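Local coordinates for protein Tox3 (PDB 6WES) that acts as a necrotrophic effector of the fungus Parastagonospora nodorum, probably recognised in wheat through the susceptibility gene Snn3, at residues I7-R12 against T118-Q123. Residues are numbered along the deposited sequence; the frame is centred on the assembly and turned at random.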
ATOM      1  N   ILE A   7     -13.521   2.134   3.394  1.00 10.52           N
ATOM      2  CA  ILE A   7     -12.924   3.326   2.817  1.00 11.19           C
ATOM      3  C   ILE A   7     -11.825   2.857   1.888  1.00 11.62           C
ATOM      4  O   ILE A   7     -11.148   1.863   2.154  1.00 11.62           O
ATOM      5  CB  ILE A   7     -12.383   4.285   3.912  1.00 13.69           C
ATOM      6  CG1 ILE A   7     -11.737   5.537   3.297  1.00 19.25           C
ATOM      7  CG2 ILE A   7     -11.366   3.594   4.791  1.00 14.00           C
ATOM      8  CD1 ILE A   7     -12.710   6.599   2.855  1.00 25.59           C
ATOM      9  N   ASN A   8     -11.621   3.593   0.811  1.00 11.58           N
ATOM     10  CA  ASN A   8     -10.600   3.274  -0.168  1.00 13.08           C
ATOM     11  C   ASN A   8      -9.529   4.347  -0.157  1.00 12.56           C
ATOM     12  O   ASN A   8      -9.813   5.524   0.076  1.00 14.35           O
ATOM     13  CB  ASN A   8     -11.206   3.158  -1.570  1.00 19.59           C
ATOM     14  CG  ASN A   8     -11.840   1.793  -1.817  1.00 28.01           C
ATOM     15  OD1 ASN A   8     -11.367   1.005  -2.649  1.00 28.89           O
ATOM     16  ND2 ASN A   8     -12.898   1.500  -1.075  1.00 31.05           N
ATOM     17  N   PHE A   9      -8.293   3.934  -0.421  1.00  9.66           N
ATOM     18  CA  PHE A   9      -7.175   4.837  -0.618  1.00 12.23           C
ATOM     19  C   PHE A   9      -6.409   4.419  -1.864  1.00 10.65           C
ATOM     20  O   PHE A   9      -6.419   3.248  -2.267  1.00 12.06           O
ATOM     21  CB  PHE A   9      -6.189   4.752   0.559  1.00 14.74           C
ATOM     22  CG  PHE A   9      -6.806   5.058   1.890  1.00 15.61           C
ATOM     23  CD1 PHE A   9      -7.379   6.310   2.145  1.00 17.46           C
ATOM     24  CD2 PHE A   9      -6.863   4.098   2.875  1.00 16.22           C
ATOM     25  CE1 PHE A   9      -7.963   6.591   3.382  1.00 18.21           C
ATOM     26  CE2 PHE A   9      -7.438   4.383   4.104  1.00 15.83           C
ATOM     27  CZ  PHE A   9      -7.978   5.625   4.361  1.00 19.78           C
ATOM     28  N   GLY A  10      -5.712   5.379  -2.454  1.00 10.63           N
ATOM     29  CA  GLY A  10      -4.882   5.064  -3.597  1.00 10.39           C
ATOM     30  C   GLY A  10      -3.719   6.029  -3.685  1.00 11.42           C
ATOM     31  O   GLY A  10      -3.880   7.235  -3.443  1.00 13.26           O
ATOM     32  N   THR A  11      -2.545   5.528  -4.046  1.00 10.71           N
ATOM     33  CA  THR A  11      -1.363   6.357  -4.248  1.00 10.14           C
ATOM     34  C   THR A  11      -0.702   5.978  -5.563  1.00  9.11           C
ATOM     35  O   THR A  11      -0.462   4.788  -5.836  1.00 10.50           O
ATOM     36  CB  THR A  11      -0.401   6.206  -3.071  1.00 10.58           C
ATOM     37  OG1 THR A  11      -1.108   6.561  -1.870  1.00 12.21           O
ATOM     38  CG2 THR A  11       0.836   7.086  -3.241  1.00 10.17           C
ATOM     39  N   ARG A  12      -0.396   6.989  -6.362  1.00 10.48           N
ATOM     40  CA  ARG A  12       0.378   6.842  -7.582  1.00 10.07           C
ATOM     41  C   ARG A  12       1.805   7.282  -7.280  1.00 10.69           C
ATOM     42  O   ARG A  12       2.020   8.257  -6.546  1.00 12.02           O
ATOM     43  CB  ARG A  12      -0.219   7.751  -8.674  1.00 11.88           C
ATOM     44  CG  ARG A  12       0.604   7.890  -9.957  1.00 12.30           C
ATOM     45  CD  ARG A  12      -0.195   8.576 -11.060  1.00 14.53           C
ATOM     46  NE  ARG A  12      -1.389   7.797 -11.395  1.00 13.93           N
ATOM     47  CZ  ARG A  12      -2.350   8.209 -12.227  1.00 14.49           C
ATOM     48  NH1 ARG A  12      -2.253   9.405 -12.800  1.00 17.76           N
ATOM     49  NH2 ARG A  12      -3.387   7.427 -12.493  1.00 15.56           N
ATOM     50  N   THR A 118      -9.958  10.818   9.828  1.00 12.60           N
ATOM     51  CA  THR A 118      -9.325  12.064   9.488  1.00 13.94           C
ATOM     52  C   THR A 118      -8.766  11.965   8.078  1.00 11.86           C
ATOM     53  O   THR A 118      -8.489  10.866   7.597  1.00 16.08           O
ATOM     54  CB  THR A 118      -8.208  12.363  10.496  1.00 16.58           C
ATOM     55  OG1 THR A 118      -7.297  11.271  10.558  1.00 18.54           O
ATOM     56  CG2 THR A 118      -8.826  12.565  11.880  1.00 18.39           C
ATOM     57  N   PRO A 119      -8.605  13.078   7.377  1.00 14.03           N
ATOM     58  CA  PRO A 119      -8.239  12.997   5.952  1.00 13.95           C
ATOM     59  C   PRO A 119      -6.863  12.384   5.766  1.00 15.77           C
ATOM     60  O   PRO A 119      -5.910  12.717   6.487  1.00 17.51           O
ATOM     61  CB  PRO A 119      -8.256  14.465   5.500  1.00 16.52           C
ATOM     62  CG  PRO A 119      -9.204  15.125   6.447  1.00 18.46           C
ATOM     63  CD  PRO A 119      -8.992  14.444   7.767  1.00 16.43           C
ATOM     64  N   PRO A 120      -6.719  11.492   4.808  1.00 17.49           N
ATOM     65  CA  PRO A 120      -5.425  10.857   4.586  1.00 17.10           C
ATOM     66  C   PRO A 120      -4.500  11.740   3.770  1.00 15.52           C
ATOM     67  O   PRO A 120      -4.923  12.633   3.034  1.00 16.67           O
ATOM     68  CB  PRO A 120      -5.803   9.628   3.763  1.00 17.48           C
ATOM     69  CG  PRO A 120      -6.950  10.098   2.953  1.00 19.63           C
ATOM     70  CD  PRO A 120      -7.740  11.002   3.865  1.00 19.15           C
ATOM     71  N   ASN A 121      -3.210  11.445   3.898  1.00 16.48           N
ATOM     72  CA  ASN A 121      -2.194  12.058   3.073  1.00 16.70           C
ATOM     73  C   ASN A 121      -1.412  10.967   2.358  1.00 16.38           C
ATOM     74  O   ASN A 121      -1.161   9.915   2.942  1.00 17.08           O
ATOM     75  CB  ASN A 121      -1.225  12.871   3.932  1.00 18.89           C
ATOM     76  CG  ASN A 121      -1.927  13.991   4.685  1.00 24.11           C
ATOM     77  OD1 ASN A 121      -2.430  14.941   4.078  1.00 21.98           O
ATOM     78  ND2 ASN A 121      -2.000  13.861   6.009  1.00 27.55           N
ATOM     79  N   PRO A 122      -1.016  11.185   1.108  1.00 17.27           N
ATOM     80  CA  PRO A 122      -0.156  10.203   0.432  1.00 14.43           C
ATOM     81  C   PRO A 122       1.125  10.026   1.218  1.00 13.49           C
ATOM     82  O   PRO A 122       1.691  10.987   1.751  1.00 15.59           O
ATOM     83  CB  PRO A 122       0.116  10.850  -0.930  1.00 16.05           C
ATOM     84  CG  PRO A 122      -1.002  11.874  -1.091  1.00 18.27           C
ATOM     85  CD  PRO A 122      -1.300  12.366   0.281  1.00 16.01           C
ATOM     86  N   GLN A 123       1.561   8.778   1.324  1.00 11.69           N
ATOM     87  CA  GLN A 123       2.803   8.468   2.006  1.00 12.26           C
ATOM     88  C   GLN A 123       3.840   8.022   0.993  1.00 10.93           C
ATOM     89  O   GLN A 123       3.517   7.369  -0.008  1.00 10.89           O
ATOM     90  CB  GLN A 123       2.593   7.396   3.060  1.00 14.19           C
ATOM     91  CG  GLN A 123       1.938   7.972   4.321  1.00 19.46           C
ATOM     92  CD  GLN A 123       1.920   6.955   5.425  1.00 27.34           C
ATOM     93  OE1 GLN A 123       0.937   6.238   5.583  1.00 26.46           O
ATOM     94  NE2 GLN A 123       3.013   6.857   6.177  1.00 30.83           N
TER
HETATM   95  O   HOH W   1      -0.316   6.467   0.794  1.00 11.21           O
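Pro120 packs its CB and CG against CD1 and CE1 of Phe9, with Phe9 CE1 lying 3.7 Å from Pro120 CG and equally far from Pro120 CB. The two rings cross obliquely, so the contact is plain apolar packing without a stack. The torsion of Phe9 places CG anti to the carbonyl carbon and beside the backbone N (chi1 -58°), which carries the ring off the strand toward the proline. The same ring also touches Trp49, Phe102 and Leu104, and the exposed Pro120 adds to these aromatic and aliphatic neighbours. No direct hydrogen bond joins segment 7-12 to segment 118-123, and the touching parts, Phe9 to Thr11 and Pro120 to Gln123, run in roughly the same direction, 31° apart. In the beta-barrel fold of this C-terminal part of the protein, probably the mature effector, 7-12 belongs to strand 2-16, whose backbone pairs with that of strand 23-36 through Val29 and Val27, whereas 118-123 lies late in the irregular loop that leads from strand 92-105 to strand 126-133. Pro122 lies looser against Thr11, its CB 4.5 Å from Thr11 CG2 and its CA 4.4 Å from Thr11 OG1. At Gln123 the interaction becomes polar, because a water bridges the segments: it lies 2.8 Å from Thr11 OG1 and accepts a hydrogen bond from Gln123 N over 3.0 Å. The hydroxyl of the buried Thr11 is thereby linked through water to the loop backbone. Thr11 CG2 also comes to 4.2 Å from Gln123 O, a carbonyl that is hydrogen-bonded to the Gln100 side chain, while the Gln123 amide oxygen OE1 pairs with Thr103, tying this part of the loop to strand 92-105.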